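Local coordinates for penicillin-binding protein PbpB (Mycobacterium tuberculosis, PDB 6KGH), which synthesises cross-linked peptidoglycan from lipid intermediates during cell wall biogenesis and binds penicillin, at residues 405-410 with 428-433. Numbering follows the deposited sequence.
Sequences VRVPPR and PDDIRV
Arg406 and Ile431 form a hydrogen-bonded antiparallel pair. Arg406 N donates to Ile431 O at 2.7 Å, and Ile431 N returns a bond to Arg406 O at 2.9 Å. Their side chains run side by side on one face. The tip of Ile431, CD1, sits over one face of the Arg406 guanidinium, 3.5 Å from NH2. Ile431 CD1 also meets Pro408 CG at 3.8 Å, so it fills a notch between the arginine and the proline ring. Arg406 NE is bonded to Lys347 O, which probably helps hold the plate that CD1 rests on. On the other face, Val405 presents two bumps. Chi1 of 174° sets its CG1 anti to the backbone N and its CG2 beside it, splitting the methyls between Asp430 and Arg432. Val405 CG1 touches the Asp430 carboxylate. Val405 CG2 lies against one face of the Arg432 guanidinium, 3.4 Å from its CZ. Arg432 folds back over it, and its NH1 bonds to Val434 O. Beyond the strands, Pro428 wedges between Val407 and Arg410: CG touches Val407 CG1, and Pro428 CB lies over the Arg410 guanidinium, 3.5 Å from NH2. The pair is a minimal two-stranded antiparallel sheet in the transpeptidase domain, joining the chain after helix 390-401 to that before helix 436-446.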
ATOM      1  N   VAL A 405       8.662  13.194   5.132  1.00 27.61           N
ATOM      2  CA  VAL A 405       7.455  14.008   5.081  1.00 28.42           C
ATOM      3  C   VAL A 405       6.353  13.172   4.441  1.00 28.19           C
ATOM      4  O   VAL A 405       6.402  12.863   3.243  1.00 29.53           O
ATOM      5  CB  VAL A 405       7.681  15.321   4.319  1.00 31.66           C
ATOM      6  CG1 VAL A 405       6.362  16.082   4.169  1.00 30.70           C
ATOM      7  CG2 VAL A 405       8.705  16.175   5.058  1.00 29.49           C
ATOM      8  N   ARG A 406       5.358  12.802   5.236  1.00 28.20           N
ATOM      9  CA  ARG A 406       4.248  12.009   4.721  1.00 29.73           C
ATOM     10  C   ARG A 406       3.240  12.919   4.035  1.00 33.89           C
ATOM     11  O   ARG A 406       2.803  13.916   4.615  1.00 32.45           O
ATOM     12  CB  ARG A 406       3.589  11.226   5.853  1.00 29.34           C
ATOM     13  CG  ARG A 406       2.472  10.280   5.390  1.00 29.26           C
ATOM     14  CD  ARG A 406       2.069   9.351   6.511  1.00 31.50           C
ATOM     15  NE  ARG A 406       1.460  10.022   7.663  1.00 26.87           N
ATOM     16  CZ  ARG A 406       0.193  10.439   7.695  1.00 32.76           C
ATOM     17  NH1 ARG A 406      -0.593  10.264   6.643  1.00 28.31           N
ATOM     18  NH2 ARG A 406      -0.297  11.012   8.784  1.00 29.56           N
ATOM     19  N   VAL A 407       2.897  12.593   2.793  1.00 30.10           N
ATOM     20  CA  VAL A 407       1.862  13.282   2.032  1.00 29.92           C
ATOM     21  C   VAL A 407       0.701  12.302   1.850  1.00 32.10           C
ATOM     22  O   VAL A 407       0.831  11.322   1.093  1.00 28.86           O
ATOM     23  CB  VAL A 407       2.382  13.790   0.680  1.00 30.95           C
ATOM     24  CG1 VAL A 407       1.328  14.671  -0.013  1.00 33.79           C
ATOM     25  CG2 VAL A 407       3.714  14.571   0.844  1.00 32.58           C
ATOM     26  N   PRO A 408      -0.437  12.517   2.509  1.00 28.86           N
ATOM     27  CA  PRO A 408      -1.568  11.591   2.380  1.00 29.22           C
ATOM     28  C   PRO A 408      -1.895  11.346   0.919  1.00 29.26           C
ATOM     29  O   PRO A 408      -1.888  12.278   0.100  1.00 33.27           O
ATOM     30  CB  PRO A 408      -2.709  12.331   3.096  1.00 30.60           C
ATOM     31  CG  PRO A 408      -2.000  13.209   4.095  1.00 31.92           C
ATOM     32  CD  PRO A 408      -0.764  13.667   3.372  1.00 28.04           C
ATOM     33  N   PRO A 409      -2.111  10.096   0.538  1.00 32.05           N
ATOM     34  CA  PRO A 409      -2.324   9.789  -0.881  1.00 29.81           C
ATOM     35  C   PRO A 409      -3.651  10.346  -1.361  1.00 30.63           C
ATOM     36  O   PRO A 409      -4.596  10.485  -0.583  1.00 27.74           O
ATOM     37  CB  PRO A 409      -2.306   8.257  -0.917  1.00 33.10           C
ATOM     38  CG  PRO A 409      -2.637   7.849   0.482  1.00 35.09           C
ATOM     39  CD  PRO A 409      -2.088   8.893   1.380  1.00 30.26           C
ATOM     40  N   ARG A 410      -3.691  10.707  -2.654  1.00 28.72           N
ATOM     41  CA  ARG A 410      -4.878  11.227  -3.328  1.00 28.63           C
ATOM     42  C   ARG A 410      -5.005  10.552  -4.683  1.00 30.40           C
ATOM     43  O   ARG A 410      -3.994  10.311  -5.351  1.00 31.16           O
ATOM     44  CB  ARG A 410      -4.787  12.772  -3.536  1.00 30.30           C
ATOM     45  CG  ARG A 410      -4.812  13.587  -2.255  1.00 27.99           C
ATOM     46  CD  ARG A 410      -6.162  13.452  -1.603  1.00 28.49           C
ATOM     47  NE  ARG A 410      -6.334  14.241  -0.383  1.00 30.01           N
ATOM     48  CZ  ARG A 410      -6.106  13.818   0.860  1.00 32.91           C
ATOM     49  NH1 ARG A 410      -5.671  12.580   1.107  1.00 30.61           N
ATOM     50  NH2 ARG A 410      -6.343  14.639   1.879  1.00 33.52           N
ATOM     51  N   PRO A 428      -2.992  17.929  -0.187  1.00 43.40           N
ATOM     52  CA  PRO A 428      -3.178  17.795   1.265  1.00 38.14           C
ATOM     53  C   PRO A 428      -2.013  18.402   2.042  1.00 37.26           C
ATOM     54  O   PRO A 428      -0.913  18.580   1.524  1.00 39.04           O
ATOM     55  CB  PRO A 428      -3.241  16.279   1.470  1.00 38.87           C
ATOM     56  CG  PRO A 428      -2.339  15.748   0.371  1.00 35.10           C
ATOM     57  CD  PRO A 428      -2.598  16.652  -0.815  1.00 40.50           C
ATOM     58  N   ASP A 429      -2.263  18.688   3.318  1.00 42.40           N
ATOM     59  CA  ASP A 429      -1.206  19.159   4.211  1.00 41.76           C
ATOM     60  C   ASP A 429      -0.180  18.057   4.494  1.00 43.83           C
ATOM     61  O   ASP A 429      -0.546  16.903   4.746  1.00 42.15           O
ATOM     62  CB  ASP A 429      -1.809  19.637   5.538  1.00 43.82           C
ATOM     63  CG  ASP A 429      -2.371  21.058   5.463  1.00 54.23           C
ATOM     64  OD1 ASP A 429      -1.784  21.911   4.766  1.00 47.83           O
ATOM     65  OD2 ASP A 429      -3.406  21.313   6.112  1.00 57.05           O
ATOM     66  N   ASP A 430       1.101  18.451   4.464  1.00 41.24           N
ATOM     67  CA  ASP A 430       2.265  17.653   4.854  1.00 45.75           C
ATOM     68  C   ASP A 430       2.195  17.213   6.313  1.00 44.46           C
ATOM     69  O   ASP A 430       1.662  17.919   7.169  1.00 42.70           O
ATOM     70  CB  ASP A 430       3.558  18.489   4.683  1.00 38.78           C
ATOM     71  CG  ASP A 430       4.000  18.610   3.241  1.00 41.37           C
ATOM     72  OD1 ASP A 430       3.304  18.086   2.351  1.00 54.94           O
ATOM     73  OD2 ASP A 430       5.053  19.229   2.985  1.00 52.56           O
ATOM     74  N   ILE A 431       2.812  16.065   6.606  1.00 38.71           N
ATOM     75  CA  ILE A 431       3.056  15.625   7.982  1.00 36.76           C
ATOM     76  C   ILE A 431       4.527  15.239   8.092  1.00 38.52           C
ATOM     77  O   ILE A 431       4.965  14.251   7.481  1.00 33.13           O
ATOM     78  CB  ILE A 431       2.165  14.450   8.415  1.00 39.93           C
ATOM     79  CG1 ILE A 431       0.680  14.814   8.331  1.00 41.20           C
ATOM     80  CG2 ILE A 431       2.501  14.051   9.840  1.00 34.88           C
ATOM     81  CD1 ILE A 431      -0.037  14.165   7.182  1.00 38.52           C
ATOM     82  N   ARG A 432       5.284  16.010   8.871  1.00 30.09           N
ATOM     83  CA  ARG A 432       6.661  15.680   9.192  1.00 32.93           C
ATOM     84  C   ARG A 432       6.650  14.531  10.190  1.00 34.98           C
ATOM     85  O   ARG A 432       6.220  14.700  11.335  1.00 35.20           O
ATOM     86  CB  ARG A 432       7.378  16.908   9.756  1.00 32.99           C
ATOM     87  CG  ARG A 432       8.717  16.651  10.499  1.00 37.00           C
ATOM     88  CD  ARG A 432       9.888  16.296   9.591  1.00 38.47           C
ATOM     89  NE  ARG A 432      10.159  17.276   8.536  1.00 37.60           N
ATOM     90  CZ  ARG A 432      10.928  17.031   7.477  1.00 33.42           C
ATOM     91  NH1 ARG A 432      11.496  15.834   7.325  1.00 30.63           N
ATOM     92  NH2 ARG A 432      11.112  17.965   6.553  1.00 33.40           N
ATOM     93  N   VAL A 433       7.095  13.356   9.749  1.00 31.43           N
ATOM     94  CA  VAL A 433       7.161  12.180  10.621  1.00 31.02           C
ATOM     95  C   VAL A 433       8.552  12.008  11.231  1.00 31.81           C
ATOM     96  O   VAL A 433       8.694  11.781  12.435  1.00 30.59           O
ATOM     97  CB  VAL A 433       6.739  10.926   9.830  1.00 31.14           C
ATOM     98  CG1 VAL A 433       6.856   9.678  10.702  1.00 28.91           C
ATOM     99  CG2 VAL A 433       5.305  11.090   9.280  1.00 29.34           C
TER